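PDB 3PP9: putative streptothricin acetyltransferase, which binds acetyl coenzyme A and, as a GNAT-family enzyme, probably transfers its acetyl group to streptothricin-type antibiotics. Local coordinates for residues G89-K94 with E104-D109. Numbering follows the deposited sequence.
Sequences GFIVLK and EDITVD. With ACO (acetyl coenzyme *a), chain D.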
loop_
_atom_site.group_PDB
_atom_site.type_symbol
_atom_site.label_atom_id
_atom_site.label_comp_id
_atom_site.label_asym_id
_atom_site.label_seq_id
_atom_site.Cartn_x
_atom_site.Cartn_y
_atom_site.Cartn_z
ATOM N N GLY A 89 23.437 7.203 10.491
ATOM C CA GLY A 89 22.137 6.578 10.270
ATOM C C GLY A 89 21.057 7.630 10.111
ATOM O O GLY A 89 21.304 8.798 10.368
ATOM N N PHE A 90 19.886 7.223 9.639
ATOM C CA PHE A 90 18.802 8.161 9.441
ATOM C C PHE A 90 17.475 7.413 9.330
ATOM O O PHE A 90 17.439 6.193 9.160
ATOM C CB PHE A 90 19.046 9.029 8.193
ATOM C CG PHE A 90 19.133 8.249 6.923
ATOM C CD1 PHE A 90 20.353 7.815 6.440
ATOM C CD2 PHE A 90 17.999 7.920 6.221
ATOM C CE1 PHE A 90 20.428 7.076 5.263
ATOM C CE2 PHE A 90 18.072 7.181 5.037
ATOM C CZ PHE A 90 19.286 6.746 4.578
ATOM N N ILE A 91 16.386 8.150 9.518
ATOM C CA ILE A 91 15.054 7.607 9.373
ATOM C C ILE A 91 14.224 8.629 8.581
ATOM O O ILE A 91 14.314 9.845 8.834
ATOM C CB ILE A 91 14.403 7.202 10.728
ATOM C CG1 ILE A 91 13.129 6.407 10.497
ATOM C CG2 ILE A 91 14.188 8.433 11.616
ATOM C CD1 ILE A 91 12.615 5.721 11.770
ATOM N N VAL A 92 13.471 8.118 7.596
ATOM C CA VAL A 92 12.643 8.913 6.690
ATOM C C VAL A 92 11.181 8.610 7.019
ATOM O O VAL A 92 10.743 7.463 6.966
ATOM C CB VAL A 92 12.934 8.552 5.220
ATOM C CG1 VAL A 92 12.179 9.477 4.267
ATOM C CG2 VAL A 92 14.460 8.625 4.902
ATOM N N LEU A 93 10.419 9.649 7.337
ATOM C CA LEU A 93 9.036 9.487 7.741
ATOM C C LEU A 93 8.046 10.369 6.989
ATOM O O LEU A 93 8.387 11.474 6.579
ATOM C CB LEU A 93 8.948 9.958 9.207
ATOM C CG LEU A 93 9.828 9.209 10.198
ATOM C CD1 LEU A 93 9.892 9.924 11.531
ATOM C CD2 LEU A 93 9.347 7.797 10.378
ATOM N N LYS A 94 6.827 9.870 6.821
ATOM C CA LYS A 94 5.756 10.653 6.207
ATOM C C LYS A 94 4.485 10.318 6.976
ATOM O O LYS A 94 4.463 9.385 7.792
ATOM C CB LYS A 94 5.489 10.298 4.750
ATOM C CG LYS A 94 4.827 8.972 4.547
ATOM C CD LYS A 94 4.347 8.797 3.109
ATOM C CE LYS A 94 3.653 7.452 2.928
ATOM N NZ LYS A 94 3.177 7.249 1.527
ATOM N N GLU A 104 9.504 5.315 5.573
ATOM C CA GLU A 104 9.884 5.081 4.196
ATOM C C GLU A 104 11.222 4.367 4.121
ATOM O O GLU A 104 11.447 3.576 3.193
ATOM C CB GLU A 104 10.007 6.402 3.460
ATOM C CG GLU A 104 8.690 7.126 3.264
ATOM C CD GLU A 104 7.804 6.514 2.206
ATOM O OE1 GLU A 104 8.230 5.590 1.486
ATOM O OE2 GLU A 104 6.661 6.975 2.083
ATOM N N ASP A 105 12.107 4.662 5.086
ATOM C CA ASP A 105 13.438 4.068 5.141
ATOM C C ASP A 105 14.072 4.338 6.480
ATOM O O ASP A 105 13.941 5.447 7.017
ATOM C CB ASP A 105 14.318 4.708 4.032
ATOM C CG ASP A 105 15.764 4.168 3.953
ATOM O OD1 ASP A 105 16.269 3.505 4.873
ATOM O OD2 ASP A 105 16.437 4.480 2.909
ATOM N N ILE A 106 14.663 3.303 7.056
ATOM C CA ILE A 106 15.460 3.457 8.262
ATOM C C ILE A 106 16.761 2.746 7.919
ATOM O O ILE A 106 16.752 1.604 7.452
ATOM C CB ILE A 106 14.829 2.974 9.573
ATOM C CG1 ILE A 106 15.824 3.181 10.739
ATOM C CG2 ILE A 106 14.409 1.474 9.489
ATOM C CD1 ILE A 106 15.301 2.784 12.113
ATOM N N THR A 107 17.873 3.446 8.094
ATOM C CA THR A 107 19.173 2.865 7.812
ATOM C C THR A 107 20.205 3.271 8.835
ATOM O O THR A 107 20.299 4.434 9.204
ATOM C CB THR A 107 19.721 3.317 6.450
ATOM O OG1 THR A 107 18.911 2.780 5.391
ATOM C CG2 THR A 107 21.161 2.823 6.231
ATOM N N VAL A 108 20.965 2.283 9.302
ATOM C CA VAL A 108 22.105 2.523 10.166
ATOM C C VAL A 108 23.308 1.993 9.352
ATOM O O VAL A 108 23.265 0.879 8.788
ATOM C CB VAL A 108 21.978 1.841 11.542
ATOM C CG1 VAL A 108 23.314 1.888 12.309
ATOM C CG2 VAL A 108 20.868 2.505 12.350
ATOM N N ASP A 109 24.362 2.799 9.243
ATOM C CA ASP A 109 25.573 2.420 8.510
ATOM C C ASP A 109 25.975 1.021 8.985
ATOM O O ASP A 109 26.012 0.752 10.188
ATOM C CB ASP A 109 26.666 3.454 8.806
ATOM C CG ASP A 109 27.905 3.347 7.906
ATOM O OD1 ASP A 109 27.847 2.826 6.783
ATOM O OD2 ASP A 109 28.959 3.887 8.326
HETATM N N1A ACO D . 18.770 -9.892 14.096
HETATM C C2A ACO D . 18.083 -9.999 15.248
HETATM N N3A ACO D . 17.807 -8.951 16.039
HETATM C C4A ACO D . 18.229 -7.710 15.684
HETATM C C5A ACO D . 18.999 -7.532 14.451
HETATM C C6A ACO D . 19.269 -8.721 13.648
HETATM N N6A ACO D . 19.973 -8.596 12.506
HETATM N N7A ACO D . 19.301 -6.233 14.345
HETATM C C8A ACO D . 18.773 -5.616 15.427
HETATM N N9A ACO D . 18.129 -6.497 16.215
HETATM C C1B ACO D . 17.479 -6.231 17.509
HETATM C C2B ACO D . 18.593 -5.959 18.521
HETATM O O2B ACO D . 19.170 -7.128 19.121
HETATM C C3B ACO D . 17.920 -5.070 19.532
HETATM O O3B ACO D . 17.253 -5.881 20.489
HETATM P P3B ACO D . 17.244 -5.549 22.060
HETATM O O7A ACO D . 16.541 -4.212 22.163
HETATM O O8A ACO D . 18.709 -5.518 22.415
HETATM O O9A ACO D . 16.463 -6.723 22.615
HETATM C C4B ACO D . 16.900 -4.305 18.711
HETATM O O4B ACO D . 16.654 -5.072 17.521
HETATM C C5B ACO D . 17.405 -2.911 18.361
HETATM O O5B ACO D . 18.500 -3.043 17.452
HETATM P P1A ACO D . 19.429 -1.786 17.096
HETATM O O1A ACO D . 20.857 -2.096 17.482
HETATM O O2A ACO D . 18.759 -0.569 17.661
HETATM O O3A ACO D . 19.283 -1.803 15.485
HETATM P P2A ACO D . 20.311 -1.200 14.423
HETATM O O4A ACO D . 21.180 -2.357 14.022
HETATM O O5A ACO D . 20.957 0.074 14.893
HETATM O O6A ACO D . 19.343 -0.771 13.203
HETATM C CBP ACO D . 18.357 -1.481 11.129
HETATM C CCP ACO D . 18.405 -1.674 12.639
HETATM C CDP ACO D . 17.251 -2.359 10.559
HETATM C CEP ACO D . 18.076 -0.014 10.814
HETATM C CAP ACO D . 19.705 -1.870 10.509
HETATM O OAP ACO D . 19.877 -3.310 10.603
HETATM C C9P ACO D . 19.839 -1.510 9.057
HETATM O O9P ACO D . 20.112 -0.388 8.710
HETATM N N8P ACO D . 19.662 -2.467 8.137
HETATM C C7P ACO D . 19.829 -2.236 6.700
HETATM C C6P ACO D . 18.773 -1.345 6.102
HETATM C C5P ACO D . 17.420 -1.946 6.362
HETATM O O5P ACO D . 17.222 -3.142 6.252
HETATM N N4P ACO D . 16.464 -1.118 6.718
HETATM C C3P ACO D . 15.099 -1.528 6.996
HETATM C C2P ACO D . 14.405 -1.680 5.643
HETATM S S1P ACO D . 12.631 -1.628 5.796
HETATM C C ACO D . 12.325 0.026 5.957
HETATM O O ACO D . 13.240 0.822 5.975
HETATM C CH3 ACO D . 10.915 0.485 6.092
#
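Phe90 lies beside Thr107 and Asp105 in the antiparallel hairpin of strands 86-95 and 101-108, the part of the GNAT fold whose second strand binds acetyl coenzyme A. Thr107 CB sits over one face of the ring in a CH-pi contact, 4.3 Å from the Phe90 centroid and 25° off its normal. The Asp105 carboxylate instead meets the ring edge, OD2 lying 3.8 Å from Phe90 CE2, with the two planes turned 60° apart. With CG between the backbone N and the carbonyl carbon (chi1 61°), the Phe90 ring is set alongside both residues on their shared face. Thr107 OG1 donates to the syn lone pair of Asp105 OD1 (2.8 Å), helping fix the turn of the carboxylate beside the ring. On the same face Val92 CG2 packs against Asp105 CB.

On the opposite face, that of Ile91, Ile106 and Val108, the packing is apolar: the Ile91 and Ile106 side chains cross at an angle, Ile91 CG1 3.9 Å from Ile106 CB, with helix 117-131 touching Ile91 and helix 146-154 touching Ile106. Phe90 and Thr107 exchange two backbone hydrogen bonds, Val92 N bonds to Asp105 O, and Glu104 N to Val92 O. In the modelled conformer Lys94 NZ makes a long, tentative salt bridge (3.5 Å) to Glu104 OE2.

The edge of strand 105-108 turned away from 89-94 pairs with the pantetheine arm much as with another strand: Ile106 O accepts from ACO N4P (2.8 Å), Val108 N donates to ACO O9P (2.9 Å), and Ile106 N holds the acetyl carbonyl oxygen, ACO O, at 3.1 Å.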